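Local atomic coordinates of putative sugar binding protein (Geobacillus stearothermophilus, PDB entry 6GT9), a protein that binds beta-D-galactopyranose between its two lobes and probably serves as the glucose-galactose-binding component of a three-component sensing system for galactan utilization. Residues L35-L40 / L63-P68; A56-V61 / A276-A281; Q94-A99 / L163-Q168; E148-K153 / K183-V188; D224-A229 / P250-Y255. All blocks are in the same frame, centred on the assembly; numbering follows the deposited sequence. Where two conformers were deposited one is given.

Contact 1 (L35-L40 / L63-P68); sequences LVPEEL and LEYIGP. With GAL (beta-D-galactopyranose), chain E.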
# COMPACT_ATOMS: atom_id res chain seq x y z
N LEU A 35 0.77 1.42 -16.34
CA LEU A 35 0.77 1.23 -14.90
C LEU A 35 -0.05 2.35 -14.29
O LEU A 35 0.25 3.53 -14.53
CB LEU A 35 2.19 1.23 -14.33
CG LEU A 35 2.33 1.27 -12.80
CD1 LEU A 35 1.74 0.02 -12.14
CD2 LEU A 35 3.78 1.46 -12.40
N VAL A 36 -1.09 2.00 -13.55
CA VAL A 36 -1.98 2.98 -12.93
C VAL A 36 -1.71 2.97 -11.43
O VAL A 36 -1.97 1.96 -10.76
CB VAL A 36 -3.45 2.66 -13.22
CG1 VAL A 36 -4.35 3.69 -12.56
CG2 VAL A 36 -3.69 2.60 -14.73
N PRO A 37 -1.16 4.04 -10.86
CA PRO A 37 -0.96 4.10 -9.41
C PRO A 37 -2.22 4.59 -8.71
O PRO A 37 -3.15 5.11 -9.32
CB PRO A 37 0.16 5.12 -9.27
CG PRO A 37 -0.18 6.12 -10.35
CD PRO A 37 -0.65 5.26 -11.53
N GLU A 38 -2.24 4.41 -7.39
CA GLU A 38 -3.34 4.93 -6.59
C GLU A 38 -3.39 6.46 -6.69
O GLU A 38 -4.47 7.04 -6.74
CB GLU A 38 -3.18 4.49 -5.13
CG GLU A 38 -4.32 4.85 -4.19
CD GLU A 38 -4.17 4.15 -2.84
OE1 GLU A 38 -3.18 3.40 -2.68
OE2 GLU A 38 -5.03 4.33 -1.94
N GLU A 39 -2.23 7.10 -6.77
CA GLU A 39 -2.11 8.55 -6.81
C GLU A 39 -0.77 8.87 -7.46
O GLU A 39 0.27 8.33 -7.04
CB GLU A 39 -2.20 9.17 -5.41
CG GLU A 39 -2.35 10.70 -5.41
CD GLU A 39 -2.56 11.25 -4.00
OE1 GLU A 39 -1.58 11.68 -3.36
OE2 GLU A 39 -3.71 11.18 -3.51
N LEU A 40 -0.80 9.75 -8.47
CA LEU A 40 0.32 9.90 -9.40
C LEU A 40 1.62 10.23 -8.67
O LEU A 40 2.63 9.53 -8.85
CB LEU A 40 -0.01 10.99 -10.42
CG LEU A 40 0.81 11.02 -11.71
CD1 LEU A 40 0.39 9.90 -12.63
CD2 LEU A 40 0.69 12.37 -12.42
N LEU A 63 6.40 1.77 -21.15
CA LEU A 63 5.60 1.77 -19.93
C LEU A 63 5.07 3.18 -19.69
O LEU A 63 5.85 4.11 -19.49
CB LEU A 63 6.42 1.29 -18.74
CG LEU A 63 5.50 1.22 -17.54
CD1 LEU A 63 5.01 -0.20 -17.35
CD2 LEU A 63 6.22 1.74 -16.33
N GLU A 64 3.75 3.33 -19.75
CA GLU A 64 3.08 4.60 -19.52
C GLU A 64 2.55 4.62 -18.10
O GLU A 64 1.77 3.73 -17.73
CB GLU A 64 1.94 4.79 -20.51
CG GLU A 64 2.21 4.31 -21.93
CD GLU A 64 1.00 4.59 -22.80
OE1 GLU A 64 0.30 5.56 -22.44
OE2 GLU A 64 0.72 3.87 -23.79
N TYR A 65 2.97 5.61 -17.31
CA TYR A 65 2.54 5.79 -15.92
C TYR A 65 1.41 6.81 -15.90
O TYR A 65 1.64 8.00 -16.15
CB TYR A 65 3.71 6.25 -15.06
CG TYR A 65 3.47 6.41 -13.56
CD1 TYR A 65 3.37 5.31 -12.73
CD2 TYR A 65 3.41 7.68 -12.98
CE1 TYR A 65 3.18 5.46 -11.35
CE2 TYR A 65 3.22 7.84 -11.62
CZ TYR A 65 3.11 6.72 -10.80
OH TYR A 65 2.93 6.87 -9.44
N ILE A 66 0.18 6.35 -15.63
CA ILE A 66 -1.01 7.19 -15.79
C ILE A 66 -1.92 6.93 -14.61
O ILE A 66 -2.37 5.80 -14.40
CB ILE A 66 -1.77 6.91 -17.10
CG1 ILE A 66 -0.83 6.95 -18.30
CG2 ILE A 66 -2.89 7.91 -17.26
CD1 ILE A 66 -1.46 6.42 -19.56
N GLY A 67 -2.24 7.98 -13.85
CA GLY A 67 -3.01 7.83 -12.64
C GLY A 67 -3.64 9.13 -12.16
O GLY A 67 -3.34 10.22 -12.65
N PRO A 68 -4.55 9.01 -11.20
CA PRO A 68 -5.22 10.20 -10.66
C PRO A 68 -4.24 11.14 -9.97
O PRO A 68 -3.34 10.71 -9.25
CB PRO A 68 -6.24 9.63 -9.66
CG PRO A 68 -6.33 8.13 -9.97
CD PRO A 68 -5.01 7.76 -10.57
C1 GAL E . 1.33 2.02 0.84
C2 GAL E . 0.38 1.28 -0.09
C3 GAL E . 0.16 2.05 -1.41
C4 GAL E . -0.32 3.46 -1.12
C5 GAL E . 0.60 4.15 -0.12
C6 GAL E . 0.06 5.50 0.34
O1 GAL E . 1.48 1.30 2.04
O2 GAL E . 0.89 -0.02 -0.41
O3 GAL E . -0.85 1.44 -2.15
O4 GAL E . -1.65 3.43 -0.59
O5 GAL E . 0.82 3.34 1.11
O6 GAL E . 1.07 6.27 0.95
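Leu40 O accepts the hydroxyl OH of Tyr65 at 2.7 Å, the shortest polar bond between 35-40 and 63-68, while Leu40 N gives a bond of 2.8 Å to Pro68 O. Held at both its N-H and its C=O, Leu40 ties the loop after one strand to the loop that follows the next. The Tyr65 ring lies among apolar groups: Pro37 CD sits over one face in a CH-pi contact, 4.2 Å from the ring centroid, and Leu35 CD2 comes to the edge in the ring plane. CG of Tyr65 stands opposite the backbone N (chi1 -177°), which sends the hydroxyl along the loop to Leu40. A phenylalanine here would probably leave Leu40 O without its hydroxyl donor and the loop less firmly tied. Further back, Leu35 N to Glu64 O (2.9 Å) and Ile66 N to Leu35 O (3.0 Å) form the parallel bridge of Leu35 with Tyr65. Glu38 OE1 takes a bond from galactose O4 at 2.6 Å and another from Gln94. Strands 32-36 and 62-65 bound a beta-alpha-beta unit; its helix 43-59 touches Tyr65 through Arg46 and Glu49, and helix 73-85 packs on Val36 and Ile66.

Contact 2 (A56-V61 / A276-A281); sequences AKELGV and AVKMMA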
# COMPACT_ATOMS: atom_id res chain seq x y z
N ALA A 56 10.80 -2.22 -17.89
CA ALA A 56 10.37 -1.85 -19.24
C ALA A 56 11.55 -1.51 -20.13
O ALA A 56 11.59 -1.89 -21.31
CB ALA A 56 9.39 -0.68 -19.16
N LYS A 57 12.53 -0.78 -19.58
CA LYS A 57 13.74 -0.44 -20.34
C LYS A 57 14.49 -1.70 -20.75
O LYS A 57 14.88 -1.85 -21.91
CB LYS A 57 14.63 0.48 -19.51
CG LYS A 57 15.89 0.95 -20.23
CD LYS A 57 16.58 2.09 -19.47
CE LYS A 57 16.35 3.43 -20.16
NZ LYS A 57 17.18 4.54 -19.60
N GLU A 58 14.69 -2.62 -19.79
CA GLU A 58 15.37 -3.88 -20.09
C GLU A 58 14.64 -4.66 -21.18
O GLU A 58 15.27 -5.30 -22.04
CB GLU A 58 15.50 -4.72 -18.82
CG GLU A 58 16.29 -4.07 -17.69
CD GLU A 58 16.30 -4.91 -16.41
OE1 GLU A 58 15.69 -6.00 -16.42
OE2 GLU A 58 16.91 -4.49 -15.41
N LEU A 59 13.31 -4.62 -21.18
CA LEU A 59 12.54 -5.40 -22.15
C LEU A 59 12.27 -4.65 -23.44
O LEU A 59 11.76 -5.25 -24.40
CB LEU A 59 11.20 -5.84 -21.55
CG LEU A 59 11.21 -6.79 -20.35
CD1 LEU A 59 9.81 -6.91 -19.78
CD2 LEU A 59 11.72 -8.15 -20.74
N GLY A 60 12.57 -3.36 -23.51
CA GLY A 60 12.24 -2.61 -24.69
C GLY A 60 10.75 -2.40 -24.90
O GLY A 60 10.31 -2.30 -26.04
N VAL A 61 9.97 -2.35 -23.82
CA VAL A 61 8.56 -2.03 -23.92
C VAL A 61 8.36 -0.59 -23.46
O VAL A 61 9.19 -0.01 -22.76
CB VAL A 61 7.67 -3.01 -23.10
CG1 VAL A 61 8.11 -4.48 -23.31
CG2 VAL A 61 7.66 -2.63 -21.66
N ALA A 276 5.94 -6.97 -11.95
CA ALA A 276 4.68 -6.86 -12.68
C ALA A 276 4.91 -6.67 -14.17
O ALA A 276 4.14 -7.17 -14.99
CB ALA A 276 3.84 -5.70 -12.13
N VAL A 277 5.93 -5.90 -14.55
CA VAL A 277 6.20 -5.67 -15.96
C VAL A 277 6.78 -6.93 -16.59
O VAL A 277 6.41 -7.30 -17.71
CB VAL A 277 7.14 -4.46 -16.14
CG1 VAL A 277 7.59 -4.36 -17.58
CG2 VAL A 277 6.46 -3.14 -15.69
N LYS A 278 7.69 -7.61 -15.88
CA LYS A 278 8.22 -8.88 -16.39
C LYS A 278 7.12 -9.92 -16.55
O LYS A 278 7.11 -10.65 -17.55
CB LYS A 278 9.32 -9.43 -15.46
CG LYS A 278 10.52 -8.52 -15.23
CD LYS A 278 11.32 -8.23 -16.49
CE LYS A 278 12.18 -9.43 -16.93
NZ LYS A 278 13.45 -9.53 -16.15
N MET A 279 6.21 -10.02 -15.57
CA MET A 279 5.09 -10.96 -15.71
C MET A 279 4.23 -10.61 -16.91
O MET A 279 3.83 -11.49 -17.67
CB MET A 279 4.21 -10.96 -14.45
CG MET A 279 4.86 -11.29 -13.10
SD MET A 279 5.14 -13.03 -12.83
CE MET A 279 6.57 -13.32 -13.88
N MET A 280 3.92 -9.32 -17.09
CA MET A 280 3.09 -8.90 -18.21
C MET A 280 3.70 -9.34 -19.55
O MET A 280 2.98 -9.80 -20.44
CB MET A 280 2.89 -7.38 -18.17
CG MET A 280 1.93 -6.89 -19.27
SD MET A 280 0.27 -7.58 -19.12
CE MET A 280 -0.41 -6.58 -17.79
N ALA A 281 5.02 -9.20 -19.70
CA ALA A 281 5.67 -9.60 -20.94
C ALA A 281 5.55 -11.10 -21.16
O ALA A 281 5.34 -11.55 -22.29
CB ALA A 281 7.13 -9.17 -20.94
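Leu59 reaches from the last turn of helix 43-59 onto helix 276-281 and touches it with both methyls. CD1 meets Ala281 CB at 3.7 Å, Val277 CG1 at 4.0 Å and Lys278 CD at 3.9 Å, so this one branch sits between side chains a helical turn apart. CD2 adds a contact to the same lysine, 4.0 Å from its CE. The two chains cross at a slant, and Lys278 can lie over the leucine because it is bent at chi2, chi3 and chi4 rather than stretched into solvent. Its NZ thereby comes 4.2 Å from Glu58 OE1, too far for a salt bridge; the glutamate runs roughly at right angles to the lysine, and OE1 is hydrogen-bonded to Tyr274 OH, to which NZ also makes a weak bond. Glu58 was modelled in two positions, which makes any attraction between the charges doubtful. Helices 43-59 and 269-284 lie side by side against the parallel sheet of one lobe of this periplasmic-binding-protein fold, the second helix coming from far along the chain. An alanine in place of Leu59 would probably open a gap between the two helices beside Val277 and Ala281 and take away the surface on which the lysine methylenes lie. Nearer the sheet, Val277 CG1 is 3.9 Å from Ala56 N and 4.4 Å from Val61 CG2. Val61 follows Gly60, whose positive phi (69°) belongs to the Schellman motif that ends helix 43-59 and turns the chain toward strand 62-65; Val61 and Val277 both rest on Phe33 of strand 32-36.

Contact 3 (Q94-A99 / L163-Q168); sequences QGLTEA and LTAAHQ. With GAL (beta-D-galactopyranose), chain E.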
# COMPACT_ATOMS: atom_id res chain seq x y z
N GLN A 94 -3.83 -1.59 -9.15
CA GLN A 94 -4.45 -2.14 -7.95
C GLN A 94 -5.86 -2.60 -8.27
O GLN A 94 -6.56 -1.99 -9.09
CB GLN A 94 -4.53 -1.09 -6.85
CG GLN A 94 -3.23 -0.66 -6.22
CD GLN A 94 -3.41 0.70 -5.56
OE1 GLN A 94 -3.74 1.67 -6.24
NE2 GLN A 94 -3.24 0.76 -4.23
N GLY A 95 -6.28 -3.68 -7.64
CA GLY A 95 -7.70 -3.98 -7.58
C GLY A 95 -8.22 -3.26 -6.36
O GLY A 95 -8.45 -3.89 -5.33
N LEU A 96 -8.39 -1.93 -6.47
CA LEU A 96 -8.46 -1.08 -5.28
C LEU A 96 -9.66 -1.43 -4.40
O LEU A 96 -9.55 -1.43 -3.17
CB LEU A 96 -8.49 0.38 -5.69
CG LEU A 96 -8.11 1.41 -4.64
CD1 LEU A 96 -6.79 1.03 -3.96
CD2 LEU A 96 -8.00 2.77 -5.31
N THR A 97 -10.81 -1.69 -5.01
CA THR A 97 -11.99 -2.18 -4.30
C THR A 97 -12.51 -3.41 -5.01
O THR A 97 -12.22 -3.64 -6.19
CB THR A 97 -13.11 -1.14 -4.23
OG1 THR A 97 -13.55 -0.83 -5.57
CG2 THR A 97 -12.64 0.12 -3.54
N GLU A 98 -13.29 -4.21 -4.29
CA GLU A 98 -13.87 -5.39 -4.92
C GLU A 98 -15.14 -5.03 -5.69
O GLU A 98 -15.40 -5.62 -6.75
CB GLU A 98 -14.18 -6.46 -3.88
CG GLU A 98 -14.58 -7.78 -4.54
CD GLU A 98 -15.28 -8.74 -3.61
OE1 GLU A 98 -14.58 -9.39 -2.80
OE2 GLU A 98 -16.52 -8.87 -3.70
N ALA A 99 -15.91 -4.07 -5.17
CA ALA A 99 -17.22 -3.77 -5.74
C ALA A 99 -17.10 -3.05 -7.09
O ALA A 99 -17.89 -3.31 -8.01
CB ALA A 99 -18.02 -2.92 -4.76
N LEU A 163 -11.25 3.55 4.27
CA LEU A 163 -12.05 2.44 4.76
C LEU A 163 -12.57 1.54 3.65
O LEU A 163 -13.11 0.46 3.94
CB LEU A 163 -13.24 2.96 5.56
CG LEU A 163 -12.85 3.73 6.81
CD1 LEU A 163 -14.08 4.38 7.45
CD2 LEU A 163 -12.14 2.82 7.79
N THR A 164 -12.42 1.95 2.39
CA THR A 164 -12.93 1.21 1.24
C THR A 164 -11.86 0.45 0.48
O THR A 164 -12.15 -0.59 -0.12
CB THR A 164 -13.65 2.16 0.28
OG1 THR A 164 -12.72 3.14 -0.22
CG2 THR A 164 -14.77 2.89 0.99
N ALA A 165 -10.62 0.93 0.48
CA ALA A 165 -9.56 0.27 -0.28
C ALA A 165 -9.23 -1.10 0.32
O ALA A 165 -9.06 -1.25 1.53
CB ALA A 165 -8.29 1.12 -0.31
N ALA A 166 -9.10 -2.08 -0.57
CA ALA A 166 -9.00 -3.47 -0.16
C ALA A 166 -7.73 -3.74 0.64
O ALA A 166 -7.78 -4.48 1.63
CB ALA A 166 -9.07 -4.37 -1.40
N HIS A 167 -6.59 -3.16 0.25
CA HIS A 167 -5.36 -3.45 0.98
C HIS A 167 -5.38 -2.82 2.37
O HIS A 167 -4.85 -3.39 3.33
CB HIS A 167 -4.11 -2.99 0.20
CG HIS A 167 -4.07 -1.53 -0.14
ND1 HIS A 167 -5.19 -0.77 -0.39
CD2 HIS A 167 -3.01 -0.72 -0.37
CE1 HIS A 167 -4.83 0.46 -0.73
NE2 HIS A 167 -3.51 0.51 -0.73
N GLN A 168 -6.00 -1.64 2.48
CA GLN A 168 -6.17 -1.01 3.79
C GLN A 168 -7.08 -1.84 4.68
O GLN A 168 -6.78 -2.06 5.86
CB GLN A 168 -6.72 0.41 3.60
CG GLN A 168 -5.81 1.29 2.78
CD GLN A 168 -4.43 1.41 3.41
OE1 GLN A 168 -4.25 2.11 4.40
NE2 GLN A 168 -3.45 0.69 2.85
C1 GAL E . 1.33 2.02 0.84
C2 GAL E . 0.38 1.28 -0.09
C3 GAL E . 0.16 2.05 -1.41
C4 GAL E . -0.32 3.46 -1.12
C5 GAL E . 0.60 4.15 -0.12
C6 GAL E . 0.06 5.50 0.34
O1 GAL E . 1.48 1.30 2.04
O2 GAL E . 0.89 -0.02 -0.41
O3 GAL E . -0.85 1.44 -2.15
O4 GAL E . -1.65 3.43 -0.59
O5 GAL E . 0.82 3.34 1.11
O6 GAL E . 1.07 6.27 0.95
O HOH W 1 -12.53 -3.20 -1.34
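Ala166 N donates to Leu96 O at 2.7 Å, an almost linear bond that joins the first turn of helix 166-179 to the loop after strand 90-93. Beside it, Leu96 turns its CD1 branch inward (chi1 -161°), where the methyl touches Ala165 CB at 3.9 Å and His167 CE1 at 3.8 Å. His167 adopts a less usual torsion for a helix: CG lies between the backbone N and carbonyl carbon (chi1 59°), swinging the imidazole toward the sugar. Its NE2 donates to galactose O3 at 3.2 Å, with a weak, longer bond to O4, and Gln168 NE2 lies over one ring face. The two segments belong to opposite lobes of the periplasmic-binding-protein fold, and their meeting is consistent with a cleft closed over the bound galactose. Gln94, extended beyond CG, brings NE2 to 3.5 Å from His167 NE2 without a bond, its amide nearly perpendicular to the ring (85°). That nitrogen bonds Asp119 and also comes 3.2 Å from galactose O3, so Gln94 lines the pocket while positioning its acidic neighbour. Away from the sugar, Thr97 lays CG2 against Thr164 O at 3.5 Å, and its OG1 bonds Glu100. A water spans Glu98 N and Thr164 O.

Contact 4 (E148-K153 / K183-V188); sequences EDTKGK and KGIRIV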
# COMPACT_ATOMS: atom_id res chain seq x y z
N GLU A 148 3.85 -7.64 21.04
CA GLU A 148 5.15 -7.97 21.62
C GLU A 148 5.79 -6.76 22.28
O GLU A 148 6.23 -6.83 23.43
CB GLU A 148 6.08 -8.53 20.54
CG GLU A 148 5.83 -9.99 20.16
CD GLU A 148 6.96 -10.57 19.33
OE1 GLU A 148 6.74 -10.90 18.14
OE2 GLU A 148 8.09 -10.70 19.87
N ASP A 149 5.89 -5.65 21.55
CA ASP A 149 6.61 -4.49 22.05
C ASP A 149 5.91 -3.83 23.23
O ASP A 149 6.57 -3.24 24.09
CB ASP A 149 6.81 -3.45 20.93
CG ASP A 149 7.55 -4.02 19.73
OD1 ASP A 149 8.13 -5.12 19.84
OD2 ASP A 149 7.57 -3.34 18.68
N THR A 150 4.58 -3.92 23.30
CA THR A 150 3.84 -3.35 24.43
C THR A 150 3.46 -4.40 25.47
O THR A 150 2.70 -4.09 26.39
CB THR A 150 2.58 -2.66 23.94
OG1 THR A 150 1.66 -3.65 23.47
CG2 THR A 150 2.90 -1.66 22.84
N LYS A 151 3.94 -5.64 25.31
CA LYS A 151 3.65 -6.73 26.24
C LYS A 151 2.15 -6.89 26.49
O LYS A 151 1.71 -7.17 27.61
CB LYS A 151 4.42 -6.54 27.55
CG LYS A 151 5.91 -6.81 27.43
CD LYS A 151 6.54 -7.08 28.80
CE LYS A 151 7.60 -8.18 28.72
NZ LYS A 151 7.53 -9.17 29.85
N GLY A 152 1.37 -6.69 25.44
CA GLY A 152 -0.06 -6.94 25.50
C GLY A 152 -0.90 -5.85 26.13
O GLY A 152 -2.08 -6.09 26.42
N LYS A 153 -0.35 -4.65 26.32
CA LYS A 153 -1.05 -3.56 27.00
C LYS A 153 -0.92 -2.27 26.19
O LYS A 153 0.17 -1.70 26.10
CB LYS A 153 -0.49 -3.39 28.41
CG LYS A 153 -0.64 -4.68 29.24
CD LYS A 153 0.31 -4.73 30.42
CE LYS A 153 1.76 -4.94 29.98
NZ LYS A 153 2.65 -5.15 31.16
N LYS A 183 -6.17 -9.23 25.89
CA LYS A 183 -7.25 -8.52 26.58
C LYS A 183 -6.88 -7.07 26.87
O LYS A 183 -7.76 -6.21 26.95
CB LYS A 183 -7.60 -9.23 27.90
CG LYS A 183 -8.56 -10.40 27.79
CD LYS A 183 -8.70 -11.14 29.15
CE LYS A 183 -9.40 -10.31 30.23
NZ LYS A 183 -8.52 -9.36 30.98
N GLY A 184 -5.59 -6.79 27.07
CA GLY A 184 -5.12 -5.47 27.43
C GLY A 184 -4.85 -4.53 26.27
O GLY A 184 -4.37 -3.41 26.48
N ILE A 185 -5.14 -4.95 25.05
CA ILE A 185 -5.06 -4.08 23.88
C ILE A 185 -6.48 -3.75 23.46
O ILE A 185 -7.27 -4.66 23.18
CB ILE A 185 -4.29 -4.72 22.73
CG1 ILE A 185 -2.81 -4.86 23.10
CG2 ILE A 185 -4.43 -3.86 21.48
CD1 ILE A 185 -2.03 -5.68 22.14
N ARG A 186 -6.79 -2.46 23.40
CA ARG A 186 -8.09 -1.99 22.95
C ARG A 186 -7.89 -0.95 21.87
O ARG A 186 -7.06 -0.05 22.01
CB ARG A 186 -8.90 -1.35 24.08
CG ARG A 186 -9.35 -2.34 25.13
CD ARG A 186 -9.08 -1.84 26.54
NE ARG A 186 -9.76 -2.62 27.56
CZ ARG A 186 -9.15 -3.42 28.44
NH1 ARG A 186 -7.82 -3.55 28.43
NH2 ARG A 186 -9.86 -4.08 29.34
N ILE A 187 -8.68 -1.07 20.81
CA ILE A 187 -8.69 -0.12 19.71
C ILE A 187 -9.84 0.85 19.95
O ILE A 187 -11.01 0.44 19.96
CB ILE A 187 -8.85 -0.83 18.36
CG1 ILE A 187 -7.79 -1.93 18.22
CG2 ILE A 187 -8.79 0.19 17.25
CD1 ILE A 187 -8.03 -2.83 17.04
N VAL A 188 -9.52 2.12 20.11
CA VAL A 188 -10.51 3.13 20.48
C VAL A 188 -10.82 4.09 19.36
O VAL A 188 -11.71 4.94 19.52
CB VAL A 188 -10.08 3.90 21.74
CG1 VAL A 188 -9.81 2.93 22.88
CG2 VAL A 188 -8.85 4.73 21.45
O HOH W 2 -3.17 -8.37 26.97
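This is a backbone-dominated packing contact, away from the sugar site, between the turn that ends helix 135-149 and the start of the edge strand 185-192. No direct hydrogen bond crosses it. A water does so instead, donating to Gly152 O at 2.6 Å and accepting from Gly184 N at 2.9 Å. The two glycines approach closely: Gly152 O lies 3.2 Å from Gly184 C, and a side chain on Gly184 would run into that oxygen. Lys153 CA makes a CA-H...O contact with Gly184 O at 3.4 Å, while its CB points away from the strand. Ile185 supplies the principal side-chain contact. With CG1 opposite the carbonyl carbon (chi1 -68°), its longer branch lies against the Gly152 peptide, CG1 at 3.6 Å from Gly152 O and CD1 at 4.1 Å from Gly152 CA. A Schellman motif ends the helix, with Lys151 at positive phi, Gly152 N bonded to Ala147 O and Lys151 N to Glu148 O; a type I' turn overlaps it from Thr150 to Lys153, closed by Lys153 N to Thr150 O. Thr150 OG1 bonds back to Leu146 O in the helix. Beyond the turn the chain enters strand 154-160, which pairs in parallel with strand 185-192 through backbone bonds between Ala154 and both Gly184 and Arg186, and between Val156 and both Arg186 and Val188. Ile185 also packs on Leu146 and Ala147 of helix 135-149, Val156 of the neighbouring strand and Val179 of helix 166-179.

Contact 5 (D224-A229 / P250-Y255); sequences DAIGVA and PETIRY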
# COMPACT_ATOMS: atom_id res chain seq x y z
N ASP A 224 1.20 7.50 6.88
CA ASP A 224 0.40 7.65 8.09
C ASP A 224 1.27 7.87 9.32
O ASP A 224 1.03 8.80 10.11
CB ASP A 224 -0.49 6.43 8.26
CG ASP A 224 -1.51 6.30 7.17
OD1 ASP A 224 -1.96 7.35 6.67
OD2 ASP A 224 -1.87 5.16 6.83
N ALA A 225 2.25 6.99 9.53
CA ALA A 225 3.07 7.10 10.74
C ALA A 225 3.92 8.36 10.72
O ALA A 225 4.28 8.89 11.78
CB ALA A 225 3.94 5.86 10.90
N ILE A 226 4.24 8.86 9.53
CA ILE A 226 4.90 10.15 9.43
C ILE A 226 3.99 11.26 9.94
O ILE A 226 4.43 12.14 10.69
CB ILE A 226 5.35 10.40 7.97
CG1 ILE A 226 6.48 9.44 7.61
CG2 ILE A 226 5.75 11.87 7.77
CD1 ILE A 226 6.68 9.29 6.11
N GLY A 227 2.72 11.23 9.55
CA GLY A 227 1.77 12.21 10.07
C GLY A 227 1.61 12.12 11.57
O GLY A 227 1.59 13.14 12.27
N VAL A 228 1.53 10.90 12.10
CA VAL A 228 1.38 10.73 13.55
C VAL A 228 2.62 11.22 14.27
O VAL A 228 2.53 11.92 15.29
CB VAL A 228 1.08 9.26 13.88
CG1 VAL A 228 0.99 9.07 15.40
CG2 VAL A 228 -0.18 8.82 13.19
N ALA A 229 3.81 10.87 13.76
CA ALA A 229 5.04 11.22 14.46
C ALA A 229 5.20 12.73 14.57
O ALA A 229 5.66 13.24 15.60
CB ALA A 229 6.24 10.60 13.76
N PRO A 250 12.05 7.57 3.39
CA PRO A 250 13.12 8.21 4.18
C PRO A 250 12.66 8.84 5.50
O PRO A 250 13.35 8.67 6.51
CB PRO A 250 13.66 9.27 3.22
CG PRO A 250 13.46 8.66 1.86
CD PRO A 250 12.18 7.87 1.94
N GLU A 251 11.53 9.56 5.51
CA GLU A 251 11.08 10.20 6.75
C GLU A 251 10.73 9.16 7.81
O GLU A 251 10.96 9.38 9.01
CB GLU A 251 9.87 11.10 6.50
CG GLU A 251 10.10 12.27 5.57
CD GLU A 251 8.80 12.84 5.02
OE1 GLU A 251 8.32 13.87 5.54
OE2 GLU A 251 8.25 12.24 4.06
N THR A 252 10.15 8.03 7.39
CA THR A 252 9.88 6.94 8.33
C THR A 252 11.16 6.42 8.95
O THR A 252 11.26 6.28 10.18
CB THR A 252 9.13 5.80 7.63
OG1 THR A 252 7.82 6.24 7.26
CG2 THR A 252 9.02 4.58 8.56
N ILE A 253 12.17 6.14 8.12
CA ILE A 253 13.44 5.62 8.64
C ILE A 253 14.06 6.62 9.61
O ILE A 253 14.58 6.24 10.67
CB ILE A 253 14.40 5.29 7.49
CG1 ILE A 253 13.82 4.18 6.60
CG2 ILE A 253 15.77 4.89 8.03
CD1 ILE A 253 13.41 2.94 7.34
N ARG A 254 14.01 7.91 9.27
CA ARG A 254 14.54 8.94 10.16
C ARG A 254 13.86 8.90 11.52
O ARG A 254 14.52 8.89 12.57
CB ARG A 254 14.37 10.31 9.50
CG ARG A 254 14.92 11.44 10.34
CD ARG A 254 16.37 11.16 10.72
NE ARG A 254 16.90 12.17 11.63
CZ ARG A 254 17.49 11.90 12.79
NH1 ARG A 254 17.65 10.64 13.19
NH2 ARG A 254 17.93 12.90 13.55
N TYR A 255 12.52 8.87 11.53
CA TYR A 255 11.78 8.82 12.79
C TYR A 255 12.08 7.54 13.57
O TYR A 255 12.14 7.56 14.81
CB TYR A 255 10.28 8.92 12.50
CG TYR A 255 9.74 10.32 12.34
CD1 TYR A 255 9.95 11.29 13.31
CD2 TYR A 255 8.98 10.66 11.22
CE1 TYR A 255 9.43 12.57 13.17
CE2 TYR A 255 8.45 11.94 11.07
CZ TYR A 255 8.68 12.89 12.05
OH TYR A 255 8.16 14.15 11.90
O HOH W 3 4.95 6.46 7.54
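Ala229 CB stands over the middle of the Tyr255 ring, 3.5 Å from its centroid and only 2° off the ring normal, an almost ideal CH-pi contact between two helices. One turn earlier Ile226 packs toward the start of helix 250-258. Its CD1 meets Glu251 CB at 3.7 Å and Thr252 OG1 at 3.5 Å, and it crosses both of those side chains at about a right angle. The isoleucine reaches them because CG1 lies opposite its carbonyl carbon (chi1 -69°), extending the long branch toward the other helix; CG2 lies 3.9 Å from Glu251 OE1 and more loosely, 4.3 Å, from Tyr255 CE2. No direct hydrogen bond joins the helices, but a water donates to Thr252 OG1 at 2.9 Å and accepts a longer bond from Ile226 N. Farther out, Glu251 is held by a salt bridge from OE2 to Arg197, and Tyr255 is bordered by Lys230, Glu233, Thr260 and Ile261. The short axes are 9.4 Å apart and cross at 49°. Both helices follow strands of the mixed sheet, 216-219 and 242-246, as successive beta-alpha units of the lobe; Ala225 and Val228 turn to Ile243 of the latter, and Val228 also meets Ile159 of strand 154-160.

How the contacts relate
Contacts 1 and 2 share one lobe and touch through Leu63, which packs on Ala56 and Val277; helix 43-59 connects the strands of contact 1 and carries part of contact 2. Contacts 4 and 5 belong to the other lobe, their centres about 22 Å apart. Contact 3 spans the cleft, and with contact 1 it reaches galactose, Glu38 and Gln94 linking the two. Contacts 3 and 5 are the more buried; contacts 1, 2 and 4 are partly buried. Chemistry differs accordingly: strand pairing and one acidic sugar ligand in contact 1, apolar helix packing in 2 and 5, mixed polar and apolar closure in 3, and water-bridged backbone in 4.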